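Local atomic coordinates of cytochrome c, putative (Shewanella oneidensis, PDB entry 1SP3), a protein that carries c-type hemes and probably transfers electrons as an octaheme respiratory enzyme that reduces tetrathionate. Residues A[302-307]-A[388-393]; A[342-347]-A[374-379]. One frame throughout, in Å; residues are numbered along the deposited sequence.

Contact 1 (A[302-307]-A[388-393]); sequences DKMDSN and DFAATE
One methyl group, CB of Ala-390, takes both side-chain contacts from loop 302-307, those of Met-304 and Ser-306, and the polar link to strand residues 388-393 runs through a water. The CE of Met-304 rests on Ala-390 CB at 3.6 Å. Its chain gets there by curling: CG lies between the backbone N and the carbonyl carbon (chi1 36°), and further bends at chi2 and chi3 bring the terminal methyl round to the strand. Ser-306 CB approaches the same Ala-390 CB at 3.8 Å, while its OG is hydrogen-bonded to Tyr-338 OH of the adjacent strand 325-339. The water donates to Ser-306 O at a rather short 2.5 Å, a length not to be pressed, and accepts from Ala-391 N at 2.9 Å, bridging two backbones that make no direct hydrogen bond here. Just beyond, Asp-305 OD1 accepts from Asn-307 N at 2.8 Å, well above the carboxylate plane, and this Asx turn bends the chain as it passes the strand. Direct backbone pairing appears a little further on, between Ala-391 and Thr-310. The contact thus belongs to a loop joining antiparallel strands 295-297 and 310-315, laid against the mixed sheet where strand 310-315 runs parallel to 387-397.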
loop_
_atom_site.group_PDB
_atom_site.type_symbol
_atom_site.label_atom_id
_atom_site.label_comp_id
_atom_site.label_asym_id
_atom_site.label_seq_id
_atom_site.Cartn_x
_atom_site.Cartn_y
_atom_site.Cartn_z
ATOM N N ASP A 302 -0.200 -13.196 16.559
ATOM C CA ASP A 302 -1.618 -13.410 16.841
ATOM C C ASP A 302 -1.927 -14.876 16.525
ATOM O O ASP A 302 -1.429 -15.391 15.550
ATOM C CB ASP A 302 -2.475 -12.601 15.866
ATOM C CG ASP A 302 -2.568 -11.130 16.221
ATOM O OD1 ASP A 302 -1.874 -10.662 17.143
ATOM O OD2 ASP A 302 -3.372 -10.375 15.644
ATOM N N LYS A 303 -2.751 -15.550 17.333
ATOM C CA LYS A 303 -3.192 -16.870 16.912
ATOM C C LYS A 303 -4.139 -16.806 15.699
ATOM O O LYS A 303 -4.851 -15.819 15.481
ATOM C CB LYS A 303 -3.881 -17.615 18.081
ATOM C CG LYS A 303 -2.827 -18.044 19.155
ATOM C CD LYS A 303 -2.569 -19.552 19.215
ATOM C CE LYS A 303 -3.867 -20.323 19.610
ATOM N NZ LYS A 303 -3.742 -21.858 19.625
ATOM N N MET A 304 -4.195 -17.871 14.918
ATOM C CA MET A 304 -5.135 -17.844 13.820
ATOM C C MET A 304 -5.696 -19.255 13.717
ATOM O O MET A 304 -5.200 -20.167 14.409
ATOM C CB MET A 304 -4.475 -17.333 12.525
ATOM C CG MET A 304 -3.052 -17.717 12.281
ATOM S SD MET A 304 -2.807 -19.538 11.989
ATOM C CE MET A 304 -3.303 -19.888 10.355
ATOM N N ASP A 305 -6.640 -19.431 12.809
ATOM C CA ASP A 305 -7.273 -20.715 12.577
ATOM C C ASP A 305 -7.201 -21.073 11.088
ATOM O O ASP A 305 -7.806 -20.397 10.216
ATOM C CB ASP A 305 -8.725 -20.662 13.029
ATOM C CG ASP A 305 -9.517 -21.900 12.609
ATOM O OD1 ASP A 305 -8.963 -22.955 12.194
ATOM O OD2 ASP A 305 -10.747 -21.874 12.646
ATOM N N SER A 306 -6.440 -22.128 10.787
ATOM C CA SER A 306 -6.272 -22.532 9.405
ATOM C C SER A 306 -7.451 -23.200 8.751
ATOM O O SER A 306 -7.359 -23.444 7.566
ATOM C CB SER A 306 -5.085 -23.458 9.202
ATOM O OG SER A 306 -5.115 -24.540 10.088
ATOM N N ASN A 307 -8.524 -23.554 9.451
ATOM C CA ASN A 307 -9.656 -24.088 8.682
ATOM C C ASN A 307 -10.529 -22.940 8.067
ATOM O O ASN A 307 -11.446 -23.170 7.306
ATOM C CB ASN A 307 -10.441 -25.171 9.459
ATOM C CG ASN A 307 -11.509 -25.920 8.544
ATOM O OD1 ASN A 307 -12.715 -25.602 8.628
ATOM N ND2 ASN A 307 -11.052 -26.876 7.650
ATOM N N ASP A 388 2.743 -25.284 7.861
ATOM C CA ASP A 388 1.723 -25.565 6.839
ATOM C C ASP A 388 1.345 -24.240 6.061
ATOM O O ASP A 388 2.021 -23.171 6.244
ATOM C CB ASP A 388 0.561 -26.315 7.496
ATOM C CG ASP A 388 -0.221 -27.099 6.511
ATOM O OD1 ASP A 388 -0.077 -26.899 5.257
ATOM O OD2 ASP A 388 -0.999 -27.957 6.894
ATOM N N PHE A 389 0.326 -24.302 5.205
ATOM C CA PHE A 389 -0.164 -23.106 4.502
ATOM C C PHE A 389 -1.651 -22.815 4.842
ATOM O O PHE A 389 -2.455 -23.734 4.890
ATOM C CB PHE A 389 0.044 -23.239 3.011
ATOM C CG PHE A 389 1.491 -23.271 2.598
ATOM C CD1 PHE A 389 2.199 -24.509 2.492
ATOM C CD2 PHE A 389 2.197 -22.052 2.377
ATOM C CE1 PHE A 389 3.558 -24.525 2.093
ATOM C CE2 PHE A 389 3.511 -22.069 1.963
ATOM C CZ PHE A 389 4.220 -23.329 1.864
ATOM N N ALA A 390 -1.986 -21.567 5.124
ATOM C CA ALA A 390 -3.387 -21.191 5.380
ATOM C C ALA A 390 -3.901 -20.026 4.555
ATOM O O ALA A 390 -3.121 -19.134 4.200
ATOM C CB ALA A 390 -3.593 -20.885 6.868
ATOM N N ALA A 391 -5.221 -19.972 4.345
ATOM C CA ALA A 391 -5.856 -18.975 3.463
ATOM C C ALA A 391 -6.029 -17.654 4.123
ATOM O O ALA A 391 -6.241 -17.615 5.337
ATOM C CB ALA A 391 -7.183 -19.480 2.832
ATOM N N THR A 392 -5.866 -16.563 3.337
ATOM C CA THR A 392 -5.981 -15.201 3.860
ATOM C C THR A 392 -6.676 -14.319 2.888
ATOM O O THR A 392 -6.835 -14.679 1.740
ATOM C CB THR A 392 -4.606 -14.528 4.063
ATOM O OG1 THR A 392 -4.010 -14.347 2.776
ATOM C CG2 THR A 392 -3.599 -15.459 4.882
ATOM N N GLU A 393 -7.148 -13.172 3.382
ATOM C CA GLU A 393 -7.611 -12.090 2.535
ATOM C C GLU A 393 -7.110 -10.829 3.150
ATOM O O GLU A 393 -6.897 -10.749 4.400
ATOM C CB GLU A 393 -9.138 -12.119 2.342
ATOM C CG GLU A 393 -10.041 -11.495 3.426
ATOM C CD GLU A 393 -11.512 -11.574 2.995
ATOM O OE1 GLU A 393 -11.810 -12.390 2.103
ATOM O OE2 GLU A 393 -12.348 -10.798 3.464
HETATM O O HOH W 1 -6.985 -21.996 5.505
#

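Contact 2 (A[342-347]-A[374-379]); sequences LNIFIT and PTMLEK
Met-376 reaches across from helix 374-378 and makes every close contact with residues 342-347 through one atom, its terminal methyl CE. Met-376 CE lies 3.6 Å from Phe-345 O, a van der Waals approach to a backbone carbonyl. Met-376 CE also meets Thr-347 CG2 at 4.1 Å, the two side chains coming tip to tip, and Ile-344 CD1 more loosely at 4.3 Å. The reach is needed because the nearest backbones, at Thr-347 and Met-376, keep their CA atoms 9.2 Å apart. Met-376 spans the distance with CG beside the backbone N and opposite the carbonyl carbon (chi1 -62°), one bend at chi2, and an extended last torsion that sends CE outward. From the other segment, the chi1 of Thr-347 (51°) sets CG2 beside the backbone N, as the methyl that meets CE.

In the next shell, Met-370 of helix 362-372 touches Ile-344, Ile-346, Thr-347 and Met-376, so that it packs against both sides of the contact. Asn-373 OD1 is hydrogen-bonded to Met-376 N and to Thr-375 OG1, which ties the start of the short helix to the residue before it. The ring of Phe-345 leads away from the helix; it meets Tyr-298 edge-to-face and also touches Ala-390 and Thr-392 of strand 387-397, while Phe-345 N is hydrogen-bonded to Tyr-298 OH. No hydrogen bond crosses between the two segments. Dispersion and the burial of apolar groups probably supply most of the attraction, consistent with a contact of little directional preference.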
loop_
_atom_site.group_PDB
_atom_site.type_symbol
_atom_site.label_atom_id
_atom_site.label_comp_id
_atom_site.label_asym_id
_atom_site.label_seq_id
_atom_site.Cartn_x
_atom_site.Cartn_y
_atom_site.Cartn_z
ATOM N N LEU A 342 2.231 -23.675 16.687
ATOM C CA LEU A 342 1.741 -22.513 17.387
ATOM C C LEU A 342 0.586 -22.124 16.475
ATOM O O LEU A 342 0.523 -22.498 15.280
ATOM C CB LEU A 342 2.858 -21.436 17.474
ATOM C CG LEU A 342 4.222 -21.967 17.960
ATOM C CD1 LEU A 342 5.345 -21.136 17.311
ATOM C CD2 LEU A 342 4.287 -21.921 19.536
ATOM N N ASN A 343 -0.424 -21.449 16.854
ATOM C CA ASN A 343 -1.205 -21.368 15.518
ATOM C C ASN A 343 -1.044 -19.959 14.919
ATOM O O ASN A 343 -1.939 -19.202 15.029
ATOM C CB ASN A 343 -2.674 -21.874 15.633
ATOM C CG ASN A 343 -2.819 -23.383 15.331
ATOM O OD1 ASN A 343 -2.661 -23.848 14.201
ATOM N ND2 ASN A 343 -3.136 -24.146 16.349
ATOM N N ILE A 344 0.151 -19.611 14.431
ATOM C CA ILE A 344 0.495 -18.248 13.987
ATOM C C ILE A 344 1.135 -18.191 12.622
ATOM O O ILE A 344 1.883 -19.124 12.219
ATOM C CB ILE A 344 1.485 -17.519 14.957
ATOM C CG1 ILE A 344 2.900 -18.134 14.860
ATOM C CG2 ILE A 344 0.970 -17.561 16.374
ATOM C CD1 ILE A 344 3.905 -17.430 15.732
ATOM N N PHE A 345 0.914 -17.064 11.917
ATOM C CA PHE A 345 1.629 -16.888 10.640
ATOM C C PHE A 345 3.099 -16.624 10.869
ATOM O O PHE A 345 3.469 -15.912 11.834
ATOM C CB PHE A 345 0.970 -15.737 9.821
ATOM C CG PHE A 345 -0.316 -16.169 9.160
ATOM C CD1 PHE A 345 -1.529 -15.547 9.489
ATOM C CD2 PHE A 345 -0.311 -17.179 8.206
ATOM C CE1 PHE A 345 -2.688 -15.943 8.897
ATOM C CE2 PHE A 345 -1.500 -17.574 7.565
ATOM C CZ PHE A 345 -2.675 -16.954 7.942
ATOM N N ILE A 346 3.916 -17.177 9.999
ATOM C CA ILE A 346 5.348 -17.068 10.041
ATOM C C ILE A 346 5.817 -15.996 9.116
ATOM O O ILE A 346 5.200 -15.828 8.084
ATOM C CB ILE A 346 5.936 -18.363 9.543
ATOM C CG1 ILE A 346 5.618 -19.452 10.579
ATOM C CG2 ILE A 346 7.467 -18.189 9.133
ATOM C CD1 ILE A 346 6.042 -20.883 10.088
ATOM N N THR A 347 6.910 -15.316 9.487
ATOM C CA THR A 347 7.503 -14.291 8.691
ATOM C C THR A 347 8.767 -14.913 8.185
ATOM O O THR A 347 9.738 -14.956 8.925
ATOM C CB THR A 347 7.863 -13.055 9.564
ATOM O OG1 THR A 347 8.621 -13.503 10.696
ATOM C CG2 THR A 347 6.607 -12.414 10.196
ATOM N N PRO A 374 11.990 -9.020 15.177
ATOM C CA PRO A 374 12.037 -8.399 16.513
ATOM C C PRO A 374 10.825 -8.731 17.374
ATOM O O PRO A 374 11.019 -9.036 18.547
ATOM C CB PRO A 374 12.115 -6.884 16.217
ATOM C CG PRO A 374 11.657 -6.736 14.764
ATOM C CD PRO A 374 12.117 -8.011 14.095
ATOM N N THR A 375 9.614 -8.683 16.838
ATOM C CA THR A 375 8.469 -9.020 17.661
ATOM C C THR A 375 8.450 -10.497 18.122
ATOM O O THR A 375 8.112 -10.747 19.280
ATOM C CB THR A 375 7.146 -8.641 17.001
ATOM O OG1 THR A 375 7.430 -7.994 15.764
ATOM C CG2 THR A 375 6.449 -7.525 17.761
ATOM N N MET A 376 8.825 -11.459 17.261
ATOM C CA MET A 376 8.825 -12.859 17.665
ATOM C C MET A 376 9.776 -13.016 18.885
ATOM O O MET A 376 9.425 -13.657 19.879
ATOM C CB MET A 376 9.246 -13.771 16.545
ATOM C CG MET A 376 8.354 -13.748 15.324
ATOM S SD MET A 376 6.592 -13.988 15.679
ATOM C CE MET A 376 5.860 -14.075 13.820
ATOM N N LEU A 377 10.951 -12.396 18.771
ATOM C CA LEU A 377 11.985 -12.410 19.796
ATOM C C LEU A 377 11.497 -11.808 21.101
ATOM O O LEU A 377 11.612 -12.425 22.163
ATOM C CB LEU A 377 13.179 -11.624 19.275
ATOM C CG LEU A 377 13.966 -12.383 18.199
ATOM C CD1 LEU A 377 14.962 -11.426 17.637
ATOM C CD2 LEU A 377 14.626 -13.677 18.809
ATOM N N GLU A 378 10.910 -10.617 20.998
ATOM C CA GLU A 378 10.246 -9.956 22.118
ATOM C C GLU A 378 9.248 -10.832 22.818
ATOM O O GLU A 378 9.103 -10.721 24.028
ATOM C CB GLU A 378 9.537 -8.667 21.691
ATOM C CG GLU A 378 10.227 -7.409 22.193
ATOM C CD GLU A 378 9.815 -6.982 23.631
ATOM O OE1 GLU A 378 9.231 -7.800 24.418
ATOM O OE2 GLU A 378 10.088 -5.797 23.985
ATOM N N LYS A 379 8.534 -11.675 22.085
ATOM C CA LYS A 379 7.532 -12.527 22.739
ATOM C C LYS A 379 8.054 -13.966 23.091
ATOM O O LYS A 379 7.274 -14.850 23.494
ATOM C CB LYS A 379 6.216 -12.560 21.929
ATOM C CG LYS A 379 5.740 -11.199 21.323
ATOM C CD LYS A 379 4.364 -11.239 20.586
ATOM C CE LYS A 379 3.175 -11.634 21.567
ATOM N NZ LYS A 379 1.769 -11.860 21.013
#

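Contact 1 and contact 2 lie with their centres about 14 Å apart, both on the same side of the chain's centre, and illustrate how one mixed sheet can be dressed by a loop and by a helix. Along the chain the order is 302-307, 342-347, 374-379, 388-393, so both segments of contact 2 fall between those of contact 1. The two touch directly: Met-304 N and Asn-343 O, 2.6 Å apart, probably form a hydrogen bond, and Phe-345 CZ packs on Thr-392 CG2 at 3.5 Å. Residues 342-347, whose short strand 344-345 pairs with 325-339, thus meet both helix 374-378 and the loop of contact 1; the side chain of Thr-347 lies about 9 Å from a bound heme c.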